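Local coordinates for protein short chain dehydrogenase/reductase (Acinetobacter baumannii, PDB 4IUY) that probably catalyses NAD(P)(H)-dependent oxidation or reduction of an unspecified substrate, as a Rossmann-fold member of the short-chain dehydrogenase/reductase family, at residues G184-H187 with L188-M192; T118-F121 with L122-N125. All coordinates share one frame; numbering follows the deposited sequence.

Both contacts are local, each between residues a few positions apart within its own continuous run of chain, and their centres lie 25 Å apart. Contact 1 is one turn after another of helix 176-196, mostly buried between the parallel sheet, helix 126-153 and a second subunit. Contact 2 sits further out, about 25 Å from the centre of the chain, in the loop that joins strand 108-111 to helix 126-153. Regular helical backbone bonds carry contact 1, with a histidine-glutamate bond whose histidine is buried; contact 2 has a single turn bond, an aliphatic chain on a tyrosine face and an outer salt bridge. Both meet the second subunit, where M192 of one chain packs on F121 of the other.

Contact 1 of 2, residues G184-H187 with L188-M192; sequences GLRH and LTEVM
H187 and E190 meet on the side of helix 176-196 that faces the second subunit, through a nearly straight bond from ND1 of H187 to OE1 of E190, 2.7 Å and 165° at the hydrogen. The carboxylate oxygen stays close to the imidazole plane and is reached on its anti side, somewhat out of the carboxylate plane, the two groups turned 73° apart. With CG of H187 trans to the backbone N (chi1 -165°), the ring lies along the next turn, and V191 puts CG2 over one face, 4.2 Å from the centroid. The tight side faces the sheet: L185 O accepts both N and OG1 of T189, each at 2.8 Å, OG1 from above the carbonyl plane and also tied to N162. The looser side is that of R186 and E190, both partly exposed. NH1 of R186 lies a long 3.7 Å from OE2 of E190, and a water bridges this NH1 to E190 OE1. NE of R186 pairs with E262. With ND1 giving to a carboxylate and NE2 to the S170 carbonyl of the second subunit, the imidazole is probably doubly protonated, its charge stabilised by E190, and ties this helix to that subunit.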
ATOM      1  N   GLY D 184      -0.558  -4.695 -12.497  1.00 34.90           N
ATOM      2  CA  GLY D 184      -1.352  -5.886 -12.736  1.00 36.63           C
ATOM      3  C   GLY D 184      -0.597  -7.149 -12.343  1.00 36.19           C
ATOM      4  O   GLY D 184      -1.160  -8.047 -11.726  1.00 38.52           O
ATOM      5  N   LEU D 185       0.667  -7.232 -12.754  1.00 34.79           N
ATOM      6  CA  LEU D 185       1.489  -8.391 -12.464  1.00 40.43           C
ATOM      7  C   LEU D 185       1.763  -8.504 -10.965  1.00 42.22           C
ATOM      8  O   LEU D 185       1.708  -9.607 -10.395  1.00 36.03           O
ATOM      9  CB  LEU D 185       2.793  -8.340 -13.253  1.00 34.53           C
ATOM     10  CG  LEU D 185       3.744  -9.524 -13.087  1.00 42.86           C
ATOM     11  CD1 LEU D 185       3.079 -10.834 -13.441  1.00 35.10           C
ATOM     12  CD2 LEU D 185       5.061  -9.322 -13.858  1.00 34.48           C
ATOM     13  N   ARG D 186       1.982  -7.359 -10.319  1.00 35.28           N
ATOM     14  CA  ARG D 186       2.217  -7.344  -8.874  1.00 36.07           C
ATOM     15  C   ARG D 186       1.043  -7.956  -8.116  1.00 37.82           C
ATOM     16  O   ARG D 186       1.229  -8.805  -7.246  1.00 36.18           O
ATOM     17  CB  ARG D 186       2.472  -5.925  -8.353  1.00 37.43           C
ATOM     18  CG  ARG D 186       2.784  -5.886  -6.859  1.00 33.02           C
ATOM     19  CD  ARG D 186       2.865  -4.445  -6.336  1.00 46.57           C
ATOM     20  NE  ARG D 186       3.584  -4.425  -5.068  1.00 46.97           N
ATOM     21  CZ  ARG D 186       3.024  -4.639  -3.880  1.00 46.33           C
ATOM     22  NH1 ARG D 186       1.713  -4.879  -3.783  1.00 42.20           N
ATOM     23  NH2 ARG D 186       3.780  -4.618  -2.787  1.00 39.00           N
ATOM     24  N   HIS D 187      -0.172  -7.548  -8.442  1.00 34.13           N
ATOM     25  CA  HIS D 187      -1.298  -8.096  -7.706  1.00 38.07           C
ATOM     26  C   HIS D 187      -1.568  -9.564  -8.071  1.00 35.18           C
ATOM     27  O   HIS D 187      -2.019 -10.346  -7.220  1.00 40.28           O
ATOM     28  CB  HIS D 187      -2.557  -7.256  -7.907  1.00 35.55           C
ATOM     29  CG  HIS D 187      -3.644  -7.552  -6.927  1.00 35.52           C
ATOM     30  ND1 HIS D 187      -3.386  -7.839  -5.602  1.00 38.60           N
ATOM     31  CD2 HIS D 187      -4.993  -7.549  -7.056  1.00 37.24           C
ATOM     32  CE1 HIS D 187      -4.530  -8.032  -4.963  1.00 40.62           C
ATOM     33  NE2 HIS D 187      -5.521  -7.845  -5.818  1.00 37.79           N
ATOM     34  N   LEU D 188      -1.285  -9.922  -9.324  1.00 35.31           N
ATOM     35  CA  LEU D 188      -1.444 -11.295  -9.795  1.00 35.97           C
ATOM     36  C   LEU D 188      -0.486 -12.210  -9.043  1.00 42.76           C
ATOM     37  O   LEU D 188      -0.830 -13.338  -8.710  1.00 42.15           O
ATOM     38  CB  LEU D 188      -1.209 -11.394 -11.307  1.00 36.22           C
ATOM     39  CG  LEU D 188      -1.477 -12.778 -11.938  1.00 44.09           C
ATOM     40  CD1 LEU D 188      -2.911 -13.198 -11.661  1.00 41.78           C
ATOM     41  CD2 LEU D 188      -1.208 -12.796 -13.426  1.00 37.48           C
ATOM     42  N   THR D 189       0.709 -11.704  -8.768  1.00 35.09           N
ATOM     43  CA  THR D 189       1.661 -12.417  -7.946  1.00 43.43           C
ATOM     44  C   THR D 189       1.018 -12.789  -6.589  1.00 40.63           C
ATOM     45  O   THR D 189       1.060 -13.949  -6.163  1.00 48.72           O
ATOM     46  CB  THR D 189       2.946 -11.576  -7.750  1.00 40.24           C
ATOM     47  OG1 THR D 189       3.508 -11.251  -9.031  1.00 35.15           O
ATOM     48  CG2 THR D 189       3.963 -12.314  -6.911  1.00 34.29           C
ATOM     49  N   GLU D 190       0.367 -11.823  -5.951  1.00 36.56           N
ATOM     50  CA  GLU D 190      -0.319 -12.068  -4.678  1.00 38.28           C
ATOM     51  C   GLU D 190      -1.451 -13.074  -4.806  1.00 44.62           C
ATOM     52  O   GLU D 190      -1.598 -13.974  -3.957  1.00 37.46           O
ATOM     53  CB  GLU D 190      -0.859 -10.760  -4.106  1.00 35.48           C
ATOM     54  CG  GLU D 190       0.244  -9.710  -3.879  1.00 62.93           C
ATOM     55  CD  GLU D 190      -0.272  -8.325  -3.454  1.00 61.31           C
ATOM     56  OE1 GLU D 190      -1.081  -7.702  -4.196  1.00 57.12           O
ATOM     57  OE2 GLU D 190       0.132  -7.876  -2.356  1.00 60.97           O
ATOM     58  N   VAL D 191      -2.259 -12.905  -5.855  1.00 36.94           N
ATOM     59  CA  VAL D 191      -3.407 -13.782  -6.107  1.00 45.07           C
ATOM     60  C   VAL D 191      -2.943 -15.219  -6.418  1.00 43.70           C
ATOM     61  O   VAL D 191      -3.486 -16.181  -5.885  1.00 45.65           O
ATOM     62  CB  VAL D 191      -4.305 -13.221  -7.258  1.00 49.46           C
ATOM     63  CG1 VAL D 191      -5.399 -14.196  -7.614  1.00 52.78           C
ATOM     64  CG2 VAL D 191      -4.919 -11.886  -6.850  1.00 50.30           C
HETATM   65  N   MSE D 192      -1.914 -15.342  -7.253  1.00 39.30           N
HETATM   66  CA  MSE D 192      -1.336 -16.633  -7.570  1.00 42.28           C
HETATM   67  C   MSE D 192      -0.754 -17.271  -6.319  1.00 44.53           C
HETATM   68  O   MSE D 192      -0.874 -18.477  -6.114  1.00 44.30           O
HETATM   69  CB  MSE D 192      -0.273 -16.505  -8.638  1.00 38.11           C
HETATM   70  CG  MSE D 192      -0.793 -16.215 -10.036  1.00 45.50           C
HETATM   71 SE   MSE D 192       0.724 -15.863 -11.271  0.86 57.65          SE
HETATM   72  CE  MSE D 192       1.894 -17.304 -10.712  1.00 73.98           C
TER
HETATM   73  O   HOH W   1      -0.229  -5.409  -5.756  1.00 57.67           O

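Contact 2 of 2, residues T118-F121 with L122-N125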
ATOM      1  N   THR D 118       8.357   5.031 -24.776  1.00 60.69           N
ATOM      2  CA  THR D 118       8.191   6.339 -24.177  1.00 61.04           C
ATOM      3  C   THR D 118       7.296   7.140 -25.083  1.00 54.93           C
ATOM      4  O   THR D 118       7.682   7.472 -26.198  1.00 51.90           O
ATOM      5  CB  THR D 118       9.522   7.071 -24.008  1.00 61.40           C
ATOM      6  OG1 THR D 118      10.395   6.274 -23.200  1.00 60.46           O
ATOM      7  CG2 THR D 118       9.290   8.402 -23.319  1.00 53.21           C
ATOM      8  N   LYS D 119       6.082   7.399 -24.625  1.00 55.66           N
ATOM      9  CA  LYS D 119       5.115   8.164 -25.391  1.00 55.58           C
ATOM     10  C   LYS D 119       4.260   8.938 -24.430  1.00 54.29           C
ATOM     11  O   LYS D 119       4.000   8.479 -23.328  1.00 53.99           O
ATOM     12  CB  LYS D 119       4.197   7.254 -26.216  1.00 53.01           C
ATOM     13  CG  LYS D 119       4.850   6.562 -27.390  1.00 53.54           C
ATOM     14  CD  LYS D 119       3.772   5.955 -28.258  1.00 56.45           C
ATOM     15  CE  LYS D 119       4.358   5.250 -29.444  1.00 53.74           C
ATOM     16  NZ  LYS D 119       3.284   5.035 -30.452  1.00 59.16           N
ATOM     17  N   ARG D 120       3.802  10.100 -24.869  1.00 50.36           N
ATOM     18  CA  ARG D 120       2.834  10.869 -24.121  1.00 56.07           C
ATOM     19  C   ARG D 120       1.608   9.997 -23.854  1.00 58.49           C
ATOM     20  O   ARG D 120       1.349   9.028 -24.590  1.00 49.16           O
ATOM     21  CB  ARG D 120       2.458  12.121 -24.910  1.00 54.75           C
ATOM     22  CG  ARG D 120       3.671  13.001 -25.149  1.00 56.44           C
ATOM     23  CD  ARG D 120       3.312  14.428 -25.513  1.00 58.61           C
ATOM     24  NE  ARG D 120       3.440  14.516 -26.947  1.00 60.38           N
ATOM     25  CZ  ARG D 120       4.483  15.029 -27.572  1.00 68.59           C
ATOM     26  NH1 ARG D 120       5.489  15.562 -26.887  1.00 77.37           N
ATOM     27  NH2 ARG D 120       4.503  15.020 -28.885  1.00 60.91           N
ATOM     28  N   PHE D 121       0.896  10.305 -22.773  1.00 54.08           N
ATOM     29  CA  PHE D 121      -0.260   9.510 -22.405  1.00 47.37           C
ATOM     30  C   PHE D 121      -1.221   9.313 -23.577  1.00 62.35           C
ATOM     31  O   PHE D 121      -1.669   8.195 -23.832  1.00 48.16           O
ATOM     32  CB  PHE D 121      -1.007  10.087 -21.200  1.00 46.77           C
ATOM     33  CG  PHE D 121      -2.281   9.348 -20.907  1.00 52.99           C
ATOM     34  CD1 PHE D 121      -2.253   8.139 -20.232  1.00 44.64           C
ATOM     35  CD2 PHE D 121      -3.501   9.828 -21.374  1.00 47.31           C
ATOM     36  CE1 PHE D 121      -3.408   7.433 -20.014  1.00 44.31           C
ATOM     37  CE2 PHE D 121      -4.669   9.134 -21.146  1.00 50.87           C
ATOM     38  CZ  PHE D 121      -4.625   7.931 -20.469  1.00 47.21           C
ATOM     39  N   LEU D 122      -1.492  10.395 -24.305  1.00 50.40           N
ATOM     40  CA  LEU D 122      -2.448  10.381 -25.405  1.00 59.51           C
ATOM     41  C   LEU D 122      -1.898   9.845 -26.747  1.00 60.39           C
ATOM     42  O   LEU D 122      -2.662   9.722 -27.709  1.00 57.47           O
ATOM     43  CB  LEU D 122      -3.041  11.783 -25.611  1.00 53.55           C
ATOM     44  CG  LEU D 122      -3.902  12.358 -24.478  1.00 72.14           C
ATOM     45  CD1 LEU D 122      -4.267  13.802 -24.791  1.00 62.05           C
ATOM     46  CD2 LEU D 122      -5.161  11.530 -24.203  1.00 52.28           C
ATOM     47  N   ASP D 123      -0.593   9.577 -26.832  1.00 59.15           N
ATOM     48  CA  ASP D 123       0.010   9.117 -28.080  1.00 53.78           C
ATOM     49  C   ASP D 123       0.080   7.595 -28.176  1.00 59.18           C
ATOM     50  O   ASP D 123       0.280   7.042 -29.252  1.00 59.70           O
ATOM     51  CB  ASP D 123       1.422   9.674 -28.272  1.00 65.25           C
ATOM     52  CG  ASP D 123       1.450  11.175 -28.408  1.00 68.15           C
ATOM     53  OD1 ASP D 123       0.378  11.776 -28.643  1.00 68.72           O
ATOM     54  OD2 ASP D 123       2.563  11.748 -28.343  1.00 63.73           O
ATOM     55  N   TYR D 124      -0.054   6.915 -27.046  1.00 50.72           N
ATOM     56  CA  TYR D 124      -0.052   5.455 -27.045  1.00 53.48           C
ATOM     57  C   TYR D 124      -1.276   4.900 -27.797  1.00 55.44           C
ATOM     58  O   TYR D 124      -2.409   5.316 -27.534  1.00 52.56           O
ATOM     59  CB  TYR D 124      -0.056   4.933 -25.608  1.00 47.66           C
ATOM     60  CG  TYR D 124       1.289   4.791 -24.967  1.00 64.64           C
ATOM     61  CD1 TYR D 124       2.173   3.792 -25.389  1.00 46.35           C
ATOM     62  CD2 TYR D 124       1.677   5.632 -23.918  1.00 45.87           C
ATOM     63  CE1 TYR D 124       3.409   3.637 -24.800  1.00 48.10           C
ATOM     64  CE2 TYR D 124       2.915   5.488 -23.317  1.00 45.02           C
ATOM     65  CZ  TYR D 124       3.780   4.483 -23.765  1.00 49.72           C
ATOM     66  OH  TYR D 124       5.020   4.312 -23.199  1.00 46.84           O
ATOM     67  N   ASN D 125      -1.058   3.955 -28.710  1.00 56.53           N
ATOM     68  CA  ASN D 125      -2.182   3.334 -29.418  1.00 59.95           C
ATOM     69  C   ASN D 125      -2.477   1.884 -29.006  1.00 58.57           C
ATOM     70  O   ASN D 125      -1.766   1.294 -28.168  1.00 51.86           O
ATOM     71  CB  ASN D 125      -2.020   3.437 -30.936  1.00 54.54           C
ATOM     72  CG  ASN D 125      -0.758   2.756 -31.447  1.00 56.82           C
ATOM     73  OD1 ASN D 125      -0.446   1.621 -31.082  1.00 54.39           O
ATOM     74  ND2 ASN D 125      -0.019   3.460 -32.299  1.00 61.62           N
TER
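The Y124 ring carries CB of K119 on one face, 3.6 Å from the centroid and only 10° off the normal, a CH-pi contact made by the aliphatic root of the lysine. F121 O, at the ring edge near its plane, is bonded, like Y124 O, by Q145 of the second subunit, and K119 O comes to 3.2 Å from CE2 of Y124. Beyond CB the lysine runs extended across the ring to a salt bridge between NZ and D128; the tyrosine hydroxyl goes to the carbonyl of G174. The F121 ring is met by L122, whose CD2 is 3.7 Å from CD2 of F121, and it packs on M192 of the second subunit. R120 O takes a bond from D123 N, 3.0 Å, with the donor well above the carbonyl plane, which closes the turn. On the exposed side R120 and D123 run alongside each other: R120 bends at chi3 (-100°), and NE makes a weak, bent bond of 3.2 Å to OD2 of D123, the two planes 82° apart. N125 N-caps helix 126-153 through OD1 to D128 N. The lysine-tyrosine contact and the outside bonds of K119, Y124 and N125 thus pin the turn leading into that helix.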